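Local coordinates for THUMP domain-containing protein (PDB 1VBK), which is of unknown function but, as a ThiI-like protein with a THUMP domain, probably binds RNA and ATP and may act in tRNA modification or thiamine biosynthesis, at residues 94-99 and 137-142; 108-113 and 149-154. All coordinates share one frame; numbering follows the deposited sequence.

Contact 1: residues 94-99 and 137-142; sequences MFRKKA and NNENCE
Glu139, just past the C-terminal end of helix 124-138, reaches back to helix 84-102 and meets Arg96 and Phe95 there; these three residues bury most of the surface between 94-99 and 137-142. Its chain folds at chi2 (-69°), which brings the carboxylate across the stem of Arg96. Glu139 OE2 takes the N-H of Arg96 NE at 2.7 Å in a salt bridge that is single-pronged: the guanidinium and carboxylate planes stand 79° apart, so the two groups cannot pair flat against each other. The nitrogen comes to the anti side of OE2, tilted out of the carboxylate plane. Arg96 has a second grip one residue earlier. Its NH2 donates to the backbone oxygen of Asn138, with 3.1 Å between Arg96 NH2 and Asn138 O, and approaches from above the carbonyl plane, while the oxygen itself sits at the guanidinium edge. Together the two bonds, through NE and NH2, restrain the rotation of the guanidinium, although the residue is exposed.

Next to these polar bonds the contact is apolar. With chi1 at 175°, trans to the amide nitrogen, the Phe95 ring is set against Glu139 and Cys141. Phe95 CE1 lies 3.9 Å from Glu139 CG, the aliphatic part of the acid, and Phe95 CZ lies 3.9 Å from Cys141 CB. Cys141 SG approaches the same ring obliquely, 5.1 Å from its centroid, as a sulfur-aromatic contact.

In the THUMP domain, the buried Phe95 bridges several elements: its ring packs edge-to-face with Phe109 of strand 108-115, touches Ile150 and Ile152 of strand 150-157, and reaches Ile135 of helix 124-138. Helix 84-102 is thereby joined to both the sheet and the exit from helix 124-138.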
loop_
_atom_site.group_PDB
_atom_site.type_symbol
_atom_site.label_atom_id
_atom_site.label_comp_id
_atom_site.label_asym_id
_atom_site.label_seq_id
_atom_site.Cartn_x
_atom_site.Cartn_y
_atom_site.Cartn_z
ATOM N N MET A 94 -9.541 41.908 -22.776
ATOM C CA MET A 94 -9.746 40.495 -23.044
ATOM C C MET A 94 -11.051 40.232 -23.784
ATOM O O MET A 94 -11.142 39.304 -24.581
ATOM C CB MET A 94 -9.692 39.713 -21.737
ATOM C CG MET A 94 -8.323 39.831 -21.091
ATOM S SD MET A 94 -8.032 38.638 -19.821
ATOM C CE MET A 94 -7.821 37.135 -20.854
ATOM N N PHE A 95 -12.057 41.054 -23.517
ATOM C CA PHE A 95 -13.342 40.907 -24.185
ATOM C C PHE A 95 -13.148 41.169 -25.670
ATOM O O PHE A 95 -13.654 40.427 -26.514
ATOM C CB PHE A 95 -14.359 41.899 -23.610
ATOM C CG PHE A 95 -15.684 41.902 -24.330
ATOM C CD1 PHE A 95 -15.852 42.620 -25.515
ATOM C CD2 PHE A 95 -16.759 41.176 -23.831
ATOM C CE1 PHE A 95 -17.076 42.614 -26.194
ATOM C CE2 PHE A 95 -17.985 41.162 -24.497
ATOM C CZ PHE A 95 -18.144 41.884 -25.683
ATOM N N ARG A 96 -12.408 42.227 -25.986
ATOM C CA ARG A 96 -12.161 42.583 -27.377
ATOM C C ARG A 96 -11.377 41.505 -28.108
ATOM O O ARG A 96 -11.674 41.190 -29.262
ATOM C CB ARG A 96 -11.459 43.942 -27.449
ATOM C CG ARG A 96 -12.434 45.082 -27.191
ATOM C CD ARG A 96 -11.776 46.425 -26.956
ATOM N NE ARG A 96 -12.773 47.495 -27.011
ATOM C CZ ARG A 96 -12.543 48.764 -26.692
ATOM N NH1 ARG A 96 -11.342 49.141 -26.283
ATOM N NH2 ARG A 96 -13.518 49.659 -26.799
ATOM N N LYS A 97 -10.400 40.913 -27.432
ATOM C CA LYS A 97 -9.614 39.859 -28.053
ATOM C C LYS A 97 -10.524 38.685 -28.400
ATOM O O LYS A 97 -10.464 38.143 -29.501
ATOM C CB LYS A 97 -8.498 39.389 -27.117
ATOM C CG LYS A 97 -7.735 38.193 -27.664
ATOM C CD LYS A 97 -6.480 37.889 -26.856
ATOM C CE LYS A 97 -5.820 36.612 -27.356
ATOM N NZ LYS A 97 -5.596 36.658 -28.833
ATOM N N LYS A 98 -11.376 38.299 -27.454
ATOM C CA LYS A 98 -12.288 37.190 -27.678
ATOM C C LYS A 98 -13.339 37.543 -28.728
ATOM O O LYS A 98 -13.664 36.722 -29.589
ATOM C CB LYS A 98 -12.971 36.805 -26.367
ATOM C CG LYS A 98 -13.974 35.661 -26.485
ATOM C CD LYS A 98 -13.309 34.328 -26.789
ATOM C CE LYS A 98 -14.337 33.206 -26.724
ATOM N NZ LYS A 98 -13.731 31.868 -26.946
ATOM N N ALA A 99 -13.863 38.765 -28.665
ATOM C CA ALA A 99 -14.882 39.196 -29.619
ATOM C C ALA A 99 -14.357 39.120 -31.046
ATOM O O ALA A 99 -15.091 38.756 -31.966
ATOM C CB ALA A 99 -15.344 40.621 -29.299
ATOM N N ASN A 137 -20.698 50.036 -22.545
ATOM C CA ASN A 137 -20.461 51.430 -22.918
ATOM C C ASN A 137 -19.337 51.582 -23.942
ATOM O O ASN A 137 -19.152 52.659 -24.504
ATOM C CB ASN A 137 -20.095 52.258 -21.679
ATOM C CG ASN A 137 -21.307 52.625 -20.827
ATOM O OD1 ASN A 137 -21.161 53.086 -19.695
ATOM N ND2 ASN A 137 -22.501 52.437 -21.374
ATOM N N ASN A 138 -18.589 50.513 -24.185
ATOM C CA ASN A 138 -17.468 50.582 -25.116
ATOM C C ASN A 138 -17.511 49.602 -26.284
ATOM O O ASN A 138 -16.641 49.634 -27.157
ATOM C CB ASN A 138 -16.161 50.394 -24.338
ATOM C CG ASN A 138 -15.847 51.578 -23.435
ATOM O OD1 ASN A 138 -15.441 52.635 -23.907
ATOM N ND2 ASN A 138 -16.048 51.406 -22.132
ATOM N N GLU A 139 -18.525 48.745 -26.321
ATOM C CA GLU A 139 -18.632 47.756 -27.385
ATOM C C GLU A 139 -20.078 47.473 -27.737
ATOM O O GLU A 139 -20.961 47.585 -26.887
ATOM C CB GLU A 139 -17.990 46.428 -26.949
ATOM C CG GLU A 139 -16.469 46.380 -26.999
ATOM C CD GLU A 139 -15.930 46.397 -28.419
ATOM O OE1 GLU A 139 -16.515 45.711 -29.287
ATOM O OE2 GLU A 139 -14.917 47.083 -28.670
ATOM N N ASN A 140 -20.317 47.106 -28.991
ATOM C CA ASN A 140 -21.663 46.749 -29.407
ATOM C C ASN A 140 -21.799 45.309 -28.946
ATOM O O ASN A 140 -21.123 44.412 -29.453
ATOM C CB ASN A 140 -21.820 46.826 -30.927
ATOM C CG ASN A 140 -23.225 46.469 -31.383
ATOM O OD1 ASN A 140 -24.153 46.398 -30.575
ATOM N ND2 ASN A 140 -23.388 46.253 -32.679
ATOM N N CYS A 141 -22.650 45.092 -27.955
ATOM C CA CYS A 141 -22.843 43.756 -27.423
ATOM C C CYS A 141 -24.134 43.716 -26.629
ATOM O O CYS A 141 -24.848 44.713 -26.538
ATOM C CB CYS A 141 -21.659 43.360 -26.536
ATOM S SG CYS A 141 -21.310 44.530 -25.197
ATOM N N GLU A 142 -24.416 42.567 -26.033
ATOM C CA GLU A 142 -25.656 42.395 -25.297
ATOM C C GLU A 142 -25.499 41.366 -24.194
ATOM O O GLU A 142 -24.902 40.317 -24.398
ATOM C CB GLU A 142 -26.722 41.953 -26.297
ATOM C CG GLU A 142 -28.025 41.470 -25.745
ATOM C CD GLU A 142 -28.894 40.920 -26.857
ATOM O OE1 GLU A 142 -29.163 41.674 -27.817
ATOM O OE2 GLU A 142 -29.294 39.740 -26.785
#

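Contact 2: residues 108-113 and 149-154; sequences KFRVTA and DIEIGI
Parallel pairing of strands 108-115 and 150-157 in the THUMP domain, linked through helix 124-138, sets Phe109, Val111 and Ala113 beside Ile150, Ile152 and Ile154. The strand directions differ by 17° and the axes come within 4.6 Å. Backbone bonds run back and forth: Arg110 donates its N-H to Ile150 and accepts from Ile152, and Thr112 does the same with Ile152 and Ile154.

At the start of the pair Asp149 closes the ladder. Asp149 OD1 takes the N-H of Lys108 N at 2.9 Å, almost straight at 173° and on the anti lone pair, while Lys108 O accepts from both Asp149 N and Ile150 N. Asp149 OD2 turns to Lys104 in a salt bridge.

On the apolar face, Val111 CG1 lies 3.9 Å from Ile154 CD1, and Phe109 CB 4.0 Å from Ile150 CB; Ile152 also meets Ile135, and Ile154 meets Val131 of helix 124-138 and Ile87 of helix 84-102. The other face is polar. Glu151, its CG opposite the backbone N (chi1 174°) and its chain extended beyond, brings Glu151 OE2 within 2.8 Å of Thr112 OG1, which donates to it. Arg110 folds over its own strand, its NH2 bonding Val111 O.

Arg110 NE remains 4.5 Å from Glu151 OE2, with no N-H aimed at the oxygen, so their opposite charges probably attract without a salt bridge, while the Thr112 hydroxyl bonds the carboxylate directly.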
loop_
_atom_site.group_PDB
_atom_site.type_symbol
_atom_site.label_atom_id
_atom_site.label_comp_id
_atom_site.label_asym_id
_atom_site.label_seq_id
_atom_site.Cartn_x
_atom_site.Cartn_y
_atom_site.Cartn_z
ATOM N N LYS A 108 -23.155 38.099 -27.571
ATOM C CA LYS A 108 -23.873 38.024 -26.301
ATOM C C LYS A 108 -22.818 37.676 -25.250
ATOM O O LYS A 108 -21.926 36.864 -25.518
ATOM C CB LYS A 108 -24.937 36.924 -26.351
ATOM C CG LYS A 108 -26.163 37.265 -27.199
ATOM C CD LYS A 108 -27.040 36.035 -27.367
ATOM C CE LYS A 108 -28.367 36.361 -28.032
ATOM N NZ LYS A 108 -29.271 37.110 -27.118
ATOM N N PHE A 109 -22.914 38.278 -24.067
ATOM C CA PHE A 109 -21.933 38.010 -23.017
ATOM C C PHE A 109 -22.484 38.120 -21.601
ATOM O O PHE A 109 -23.610 38.570 -21.382
ATOM C CB PHE A 109 -20.753 38.989 -23.134
ATOM C CG PHE A 109 -21.004 40.339 -22.486
ATOM C CD1 PHE A 109 -21.885 41.256 -23.055
ATOM C CD2 PHE A 109 -20.349 40.691 -21.306
ATOM C CE1 PHE A 109 -22.109 42.505 -22.458
ATOM C CE2 PHE A 109 -20.565 41.936 -20.701
ATOM C CZ PHE A 109 -21.445 42.845 -21.277
ATOM N N ARG A 110 -21.663 37.697 -20.642
ATOM C CA ARG A 110 -22.000 37.809 -19.233
ATOM C C ARG A 110 -20.683 37.952 -18.493
ATOM O O ARG A 110 -19.621 37.669 -19.043
ATOM C CB ARG A 110 -22.743 36.571 -18.720
ATOM C CG ARG A 110 -21.899 35.312 -18.566
ATOM C CD ARG A 110 -22.530 34.400 -17.507
ATOM N NE ARG A 110 -22.371 34.993 -16.184
ATOM C CZ ARG A 110 -23.271 34.926 -15.208
ATOM N NH1 ARG A 110 -24.418 34.283 -15.393
ATOM N NH2 ARG A 110 -23.024 35.520 -14.045
ATOM N N VAL A 111 -20.752 38.423 -17.260
ATOM C CA VAL A 111 -19.564 38.566 -16.439
ATOM C C VAL A 111 -19.807 37.665 -15.239
ATOM O O VAL A 111 -20.916 37.624 -14.693
ATOM C CB VAL A 111 -19.347 40.027 -15.957
ATOM C CG1 VAL A 111 -18.082 40.111 -15.099
ATOM C CG2 VAL A 111 -19.210 40.965 -17.160
ATOM N N THR A 112 -18.780 36.923 -14.853
ATOM C CA THR A 112 -18.876 36.016 -13.722
ATOM C C THR A 112 -17.742 36.392 -12.784
ATOM O O THR A 112 -16.571 36.283 -13.140
ATOM C CB THR A 112 -18.736 34.544 -14.186
ATOM O OG1 THR A 112 -19.762 34.251 -15.146
ATOM C CG2 THR A 112 -18.872 33.590 -13.006
ATOM N N ALA A 113 -18.091 36.851 -11.587
ATOM C CA ALA A 113 -17.084 37.266 -10.627
ATOM C C ALA A 113 -17.171 36.500 -9.328
ATOM O O ALA A 113 -18.256 36.112 -8.891
ATOM C CB ALA A 113 -17.212 38.764 -10.355
ATOM N N ASP A 149 -21.794 34.204 -26.122
ATOM C CA ASP A 149 -20.640 33.897 -26.960
ATOM C C ASP A 149 -19.373 34.121 -26.143
ATOM O O ASP A 149 -18.336 33.510 -26.397
ATOM C CB ASP A 149 -20.565 34.836 -28.173
ATOM C CG ASP A 149 -21.778 34.739 -29.071
ATOM O OD1 ASP A 149 -22.575 35.698 -29.077
ATOM O OD2 ASP A 149 -21.929 33.706 -29.765
ATOM N N ILE A 150 -19.467 35.022 -25.172
ATOM C CA ILE A 150 -18.319 35.389 -24.353
ATOM C C ILE A 150 -18.622 35.468 -22.867
ATOM O O ILE A 150 -19.646 36.012 -22.461
ATOM C CB ILE A 150 -17.786 36.777 -24.772
ATOM C CG1 ILE A 150 -17.347 36.754 -26.238
ATOM C CG2 ILE A 150 -16.640 37.205 -23.856
ATOM C CD1 ILE A 150 -17.129 38.138 -26.823
ATOM N N GLU A 151 -17.724 34.923 -22.054
ATOM C CA GLU A 151 -17.885 35.014 -20.614
ATOM C C GLU A 151 -16.624 35.645 -20.053
ATOM O O GLU A 151 -15.528 35.138 -20.267
ATOM C CB GLU A 151 -18.079 33.647 -19.964
ATOM C CG GLU A 151 -18.097 33.745 -18.442
ATOM C CD GLU A 151 -18.106 32.398 -17.759
ATOM O OE1 GLU A 151 -17.256 31.551 -18.110
ATOM O OE2 GLU A 151 -18.956 32.192 -16.865
ATOM N N ILE A 152 -16.781 36.774 -19.371
ATOM C CA ILE A 152 -15.650 37.447 -18.748
ATOM C C ILE A 152 -15.641 36.949 -17.307
ATOM O O ILE A 152 -16.554 37.251 -16.538
ATOM C CB ILE A 152 -15.827 38.987 -18.733
ATOM C CG1 ILE A 152 -15.861 39.529 -20.167
ATOM C CG2 ILE A 152 -14.694 39.640 -17.948
ATOM C CD1 ILE A 152 -14.570 39.330 -20.950
ATOM N N GLY A 153 -14.617 36.175 -16.953
ATOM C CA GLY A 153 -14.519 35.651 -15.602
ATOM C C GLY A 153 -13.551 36.483 -14.788
ATOM O O GLY A 153 -12.521 36.922 -15.301
ATOM N N ILE A 154 -13.874 36.697 -13.518
ATOM C CA ILE A 154 -13.025 37.500 -12.647
ATOM C C ILE A 154 -12.927 36.875 -11.262
ATOM O O ILE A 154 -13.936 36.689 -10.586
ATOM C CB ILE A 154 -13.590 38.937 -12.492
ATOM C CG1 ILE A 154 -13.753 39.586 -13.871
ATOM C CG2 ILE A 154 -12.671 39.772 -11.598
ATOM C CD1 ILE A 154 -14.437 40.952 -13.839
#

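From the N terminus the chain runs through helix 84-102, turns into strand 108-115, passes along helix 124-138, touches the sheet as the short strand 142-143, and then comes back as strand 150-157. Contact 1 closes a loop of 37 residues between 94-99 and 137-142; contact 2 closes one of 35 between 108-113 and 149-154. Their segments alternate, so the loops cross rather than nest. Contact 1 fastens one helix to the end of the other, and contact 2 joins the two strands packed against them. The centres are about 10 Å apart, and the two contacts touch directly: Glu142 makes a salt bridge with Lys108, and Lys98 packs on Ile150, tying the helices and sheet together.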